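Local coordinates for protein glucosidase (Croceicoccus marinus, PDB 5Z3K) that probably hydrolyses O-glycosidic bonds as a GH39-family beta-glucosidase built around a TIM barrel, at residues 127-139 against 178-190. Numbering follows the deposited sequence.
Sequences EQVVENIVRHYVC and AAARAVKRVDPAL
Two neighbouring outer helices of the TIM barrel pack here, E127 and E131 of one meeting R181, A182 and R185 of the other, with a salt-bridge network along the outer side and an apolar seam facing the barrel. The helices, 123-138 and 169-186, follow successive barrel strands; the axes of 127-138 and 178-186 approach to 8.4 Å, 37° apart. The side chain of E127 fits as a knob among A178, R181, A182 and R185. Extended, with CG anti to the backbone N (chi1 -178°), it carries its carboxylate out to both arginines. R181 grips E127 side-on, its NH2 to E127 OE1 at 2.9 Å and its NE to E127 OE2 at 3.2 Å, while R185 NH2 meets that OE2 nearly head-on at 3.0 Å. With an alanine in place of this glutamate, R181 would probably lose its carboxylate mate and R185 would keep E131 as its partner across the helices, both guanidinium groups being freer to turn. R185 NH1 reaches E131 OE1 from above the carboxylate plane, and R135 NH2, one turn on from E131, uses the anti lone pair of E131 OE2. Deeper in, V134 touches V183, V186 and L190, next to W152 on strand 151-154. V186 is the second knob, among E131, V134, R135 and V138: its CG2 lies over one face of the R135 guanidinium, and its CG1 rests 3.5 Å from C139 SG.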
loop_
_atom_site.group_PDB
_atom_site.type_symbol
_atom_site.label_atom_id
_atom_site.label_comp_id
_atom_site.label_asym_id
_atom_site.label_seq_id
_atom_site.Cartn_x
_atom_site.Cartn_y
_atom_site.Cartn_z
ATOM N N GLU A 127 -14.757 20.467 -12.752
ATOM C CA GLU A 127 -13.352 20.689 -13.084
ATOM C C GLU A 127 -12.774 21.885 -12.322
ATOM O O GLU A 127 -11.644 21.815 -11.823
ATOM C CB GLU A 127 -13.208 20.865 -14.601
ATOM C CG GLU A 127 -11.774 21.064 -15.084
ATOM C CD GLU A 127 -11.653 21.038 -16.606
ATOM O OE1 GLU A 127 -12.628 20.638 -17.276
ATOM O OE2 GLU A 127 -10.579 21.403 -17.129
ATOM N N GLN A 128 -13.523 22.956 -12.214
ATOM C CA GLN A 128 -13.059 24.093 -11.480
ATOM C C GLN A 128 -12.833 23.737 -9.997
ATOM O O GLN A 128 -11.888 24.117 -9.426
ATOM C CB GLN A 128 -14.082 25.231 -11.533
ATOM C CG GLN A 128 -14.333 25.871 -12.856
ATOM C CD GLN A 128 -15.329 27.032 -12.709
ATOM O OE1 GLN A 128 -16.513 26.846 -12.782
ATOM N NE2 GLN A 128 -14.829 28.195 -12.394
ATOM N N VAL A 129 -13.731 22.972 -9.443
ATOM C CA VAL A 129 -13.638 22.645 -8.024
ATOM C C VAL A 129 -12.459 21.707 -7.784
ATOM O O VAL A 129 -11.723 21.864 -6.804
ATOM C CB VAL A 129 -14.981 22.076 -7.526
ATOM C CG1 VAL A 129 -14.827 21.369 -6.195
ATOM C CG2 VAL A 129 -15.993 23.217 -7.407
ATOM N N VAL A 130 -12.214 20.767 -8.706
ATOM C CA VAL A 130 -11.038 19.900 -8.572
ATOM C C VAL A 130 -9.764 20.726 -8.636
ATOM O O VAL A 130 -8.819 20.504 -7.864
ATOM C CB VAL A 130 -11.031 18.794 -9.645
ATOM C CG1 VAL A 130 -9.677 18.037 -9.624
ATOM C CG2 VAL A 130 -12.190 17.830 -9.437
ATOM N N GLU A 131 -9.724 21.706 -9.539
ATOM C CA GLU A 131 -8.507 22.493 -9.703
ATOM C C GLU A 131 -8.179 23.272 -8.432
ATOM O O GLU A 131 -7.016 23.330 -8.016
ATOM C CB GLU A 131 -8.645 23.433 -10.903
ATOM C CG GLU A 131 -7.455 24.365 -11.117
ATOM C CD GLU A 131 -7.624 25.265 -12.331
ATOM O OE1 GLU A 131 -8.611 25.087 -13.076
ATOM O OE2 GLU A 131 -6.770 26.153 -12.537
ATOM N N ASN A 132 -9.186 23.864 -7.787
ATOM C CA ASN A 132 -8.909 24.627 -6.574
ATOM C C ASN A 132 -8.661 23.744 -5.361
ATOM O O ASN A 132 -8.002 24.190 -4.416
ATOM C CB ASN A 132 -10.046 25.609 -6.284
ATOM C CG ASN A 132 -10.024 26.804 -7.224
ATOM O OD1 ASN A 132 -8.986 27.114 -7.826
ATOM N ND2 ASN A 132 -11.167 27.471 -7.369
ATOM N N ILE A 133 -9.185 22.516 -5.345
ATOM C CA ILE A 133 -8.750 21.568 -4.325
ATOM C C ILE A 133 -7.265 21.295 -4.490
ATOM O O ILE A 133 -6.503 21.270 -3.513
ATOM C CB ILE A 133 -9.585 20.274 -4.400
ATOM C CG1 ILE A 133 -11.015 20.553 -3.931
ATOM C CG2 ILE A 133 -8.930 19.145 -3.586
ATOM C CD1 ILE A 133 -12.012 19.526 -4.370
ATOM N N VAL A 134 -6.823 21.117 -5.737
ATOM C CA VAL A 134 -5.410 20.873 -5.990
ATOM C C VAL A 134 -4.588 22.095 -5.606
ATOM O O VAL A 134 -3.531 21.975 -4.978
ATOM C CB VAL A 134 -5.188 20.474 -7.462
ATOM C CG1 VAL A 134 -3.703 20.325 -7.769
ATOM C CG2 VAL A 134 -5.926 19.173 -7.783
ATOM N N ARG A 135 -5.063 23.290 -5.971
ATOM C CA ARG A 135 -4.343 24.511 -5.622
ATOM C C ARG A 135 -4.282 24.709 -4.115
ATOM O O ARG A 135 -3.306 25.263 -3.599
ATOM C CB ARG A 135 -5.011 25.717 -6.283
ATOM C CG ARG A 135 -4.722 25.837 -7.764
ATOM C CD ARG A 135 -5.298 27.121 -8.372
ATOM N NE ARG A 135 -5.080 27.122 -9.817
ATOM C CZ ARG A 135 -3.895 27.319 -10.391
ATOM N NH1 ARG A 135 -2.824 27.567 -9.646
ATOM N NH2 ARG A 135 -3.779 27.273 -11.712
ATOM N N HIS A 136 -5.317 24.278 -3.398
ATOM C CA HIS A 136 -5.283 24.371 -1.944
ATOM C C HIS A 136 -4.180 23.496 -1.356
ATOM O O HIS A 136 -3.510 23.896 -0.396
ATOM C CB HIS A 136 -6.648 23.995 -1.369
ATOM C CG HIS A 136 -6.689 23.958 0.120
ATOM N ND1 HIS A 136 -6.769 25.098 0.896
ATOM C CD2 HIS A 136 -6.667 22.915 0.983
ATOM C CE1 HIS A 136 -6.793 24.757 2.172
ATOM N NE2 HIS A 136 -6.727 23.438 2.252
ATOM N N TYR A 137 -3.955 22.310 -1.918
ATOM C CA TYR A 137 -2.972 21.406 -1.334
ATOM C C TYR A 137 -1.597 21.484 -1.985
ATOM O O TYR A 137 -0.657 20.884 -1.461
ATOM C CB TYR A 137 -3.496 19.962 -1.363
ATOM C CG TYR A 137 -4.606 19.806 -0.347
ATOM C CD1 TYR A 137 -4.338 19.942 1.013
ATOM C CD2 TYR A 137 -5.927 19.608 -0.742
ATOM C CE1 TYR A 137 -5.340 19.839 1.954
ATOM C CE2 TYR A 137 -6.944 19.503 0.199
ATOM C CZ TYR A 137 -6.645 19.618 1.544
ATOM O OH TYR A 137 -7.651 19.548 2.493
ATOM N N VAL A 138 -1.445 22.225 -3.087
ATOM C CA VAL A 138 -0.177 22.319 -3.796
ATOM C C VAL A 138 0.378 23.740 -3.805
ATOM O O VAL A 138 1.592 23.932 -3.663
ATOM C CB VAL A 138 -0.299 21.773 -5.236
ATOM C CG1 VAL A 138 1.009 21.984 -6.000
ATOM C CG2 VAL A 138 -0.669 20.282 -5.212
ATOM N N CYS A 139 -0.485 24.753 -3.957
ATOM C CA CYS A 139 -0.044 26.138 -4.119
ATOM C C CYS A 139 -0.480 27.052 -2.977
ATOM O O CYS A 139 -0.438 28.274 -3.130
ATOM C CB CYS A 139 -0.557 26.703 -5.451
ATOM S SG CYS A 139 -0.137 25.673 -6.870
ATOM N N ALA A 178 -11.242 15.695 -17.141
ATOM C CA ALA A 178 -11.388 16.965 -16.439
ATOM C C ALA A 178 -10.436 17.046 -15.252
ATOM O O ALA A 178 -9.778 18.073 -15.039
ATOM C CB ALA A 178 -12.835 17.153 -15.979
ATOM N N ALA A 179 -10.348 15.967 -14.472
ATOM C CA ALA A 179 -9.440 15.952 -13.328
ATOM C C ALA A 179 -7.987 16.055 -13.771
ATOM O O ALA A 179 -7.203 16.806 -13.180
ATOM C CB ALA A 179 -9.670 14.687 -12.502
ATOM N N ALA A 180 -7.607 15.310 -14.813
ATOM C CA ALA A 180 -6.232 15.358 -15.300
ATOM C C ALA A 180 -5.871 16.749 -15.811
ATOM O O ALA A 180 -4.780 17.265 -15.526
ATOM C CB ALA A 180 -6.027 14.309 -16.395
ATOM N N ARG A 181 -6.767 17.362 -16.596
ATOM C CA ARG A 181 -6.557 18.740 -17.030
ATOM C C ARG A 181 -6.354 19.674 -15.842
ATOM O O ARG A 181 -5.461 20.529 -15.861
ATOM C CB ARG A 181 -7.745 19.217 -17.873
ATOM C CG ARG A 181 -7.666 18.806 -19.339
ATOM C CD ARG A 181 -8.642 19.602 -20.200
ATOM N NE ARG A 181 -9.994 19.566 -19.650
ATOM C CZ ARG A 181 -10.884 18.620 -19.928
ATOM N NH1 ARG A 181 -10.575 17.635 -20.765
ATOM N NH2 ARG A 181 -12.088 18.660 -19.377
ATOM N N ALA A 182 -7.186 19.540 -14.807
ATOM C CA ALA A 182 -7.085 20.449 -13.667
ATOM C C ALA A 182 -5.777 20.247 -12.909
ATOM O O ALA A 182 -5.110 21.219 -12.539
ATOM C CB ALA A 182 -8.282 20.265 -12.733
ATOM N N VAL A 183 -5.387 18.993 -12.675
ATOM C CA VAL A 183 -4.145 18.728 -11.950
ATOM C C VAL A 183 -2.954 19.291 -12.719
ATOM O O VAL A 183 -2.085 19.968 -12.154
ATOM C CB VAL A 183 -3.989 17.217 -11.700
ATOM C CG1 VAL A 183 -2.548 16.874 -11.338
ATOM C CG2 VAL A 183 -4.961 16.746 -10.621
ATOM N N LYS A 184 -2.902 19.026 -14.026
ATOM C CA LYS A 184 -1.760 19.464 -14.821
ATOM C C LYS A 184 -1.747 20.976 -15.008
ATOM O O LYS A 184 -0.675 21.574 -15.140
ATOM C CB LYS A 184 -1.773 18.761 -16.175
ATOM C CG LYS A 184 -1.561 17.253 -16.088
ATOM C CD LYS A 184 -0.201 16.923 -15.492
ATOM C CE LYS A 184 0.143 15.460 -15.684
ATOM N NZ LYS A 184 1.477 15.164 -15.123
ATOM N N ARG A 185 -2.923 21.607 -15.022
ATOM C CA ARG A 185 -2.981 23.062 -15.087
ATOM C C ARG A 185 -2.358 23.693 -13.845
ATOM O O ARG A 185 -1.701 24.738 -13.929
ATOM C CB ARG A 185 -4.435 23.507 -15.267
ATOM C CG ARG A 185 -4.672 25.007 -15.310
ATOM C CD ARG A 185 -6.148 25.295 -15.604
ATOM N NE ARG A 185 -6.651 24.474 -16.706
ATOM C CZ ARG A 185 -7.727 23.688 -16.648
ATOM N NH1 ARG A 185 -8.446 23.593 -15.535
ATOM N NH2 ARG A 185 -8.085 22.990 -17.718
ATOM N N VAL A 186 -2.537 23.068 -12.680
ATOM C CA VAL A 186 -1.985 23.646 -11.460
ATOM C C VAL A 186 -0.469 23.512 -11.450
ATOM O O VAL A 186 0.256 24.463 -11.130
ATOM C CB VAL A 186 -2.619 22.985 -10.226
ATOM C CG1 VAL A 186 -1.892 23.436 -8.950
ATOM C CG2 VAL A 186 -4.098 23.291 -10.169
ATOM N N ASP A 187 0.027 22.343 -11.814
ATOM C CA ASP A 187 1.447 22.048 -11.784
ATOM C C ASP A 187 1.722 20.827 -12.652
ATOM O O ASP A 187 1.292 19.713 -12.319
ATOM C CB ASP A 187 1.896 21.822 -10.341
ATOM C CG ASP A 187 3.382 21.549 -10.215
ATOM O OD1 ASP A 187 4.124 21.629 -11.221
ATOM O OD2 ASP A 187 3.810 21.247 -9.086
ATOM N N PRO A 188 2.416 21.000 -13.780
ATOM C CA PRO A 188 2.723 19.845 -14.640
ATOM C C PRO A 188 3.520 18.757 -13.940
ATOM O O PRO A 188 3.496 17.610 -14.395
ATOM C CB PRO A 188 3.526 20.468 -15.792
ATOM C CG PRO A 188 3.140 21.908 -15.798
ATOM C CD PRO A 188 2.851 22.277 -14.375
ATOM N N ALA A 189 4.223 19.077 -12.851
ATOM C CA ALA A 189 5.017 18.083 -12.134
ATOM C C ALA A 189 4.169 17.128 -11.308
ATOM O O ALA A 189 4.691 16.112 -10.838
ATOM C CB ALA A 189 6.031 18.778 -11.223
ATOM N N LEU A 190 2.889 17.426 -11.110
ATOM C CA LEU A 190 2.032 16.524 -10.360
ATOM C C LEU A 190 1.729 15.275 -11.175
ATOM O O LEU A 190 1.615 15.315 -12.402
ATOM C CB LEU A 190 0.734 17.225 -9.971
ATOM C CG LEU A 190 0.886 18.449 -9.070
ATOM C CD1 LEU A 190 -0.416 19.230 -9.045
ATOM C CD2 LEU A 190 1.319 18.051 -7.652
#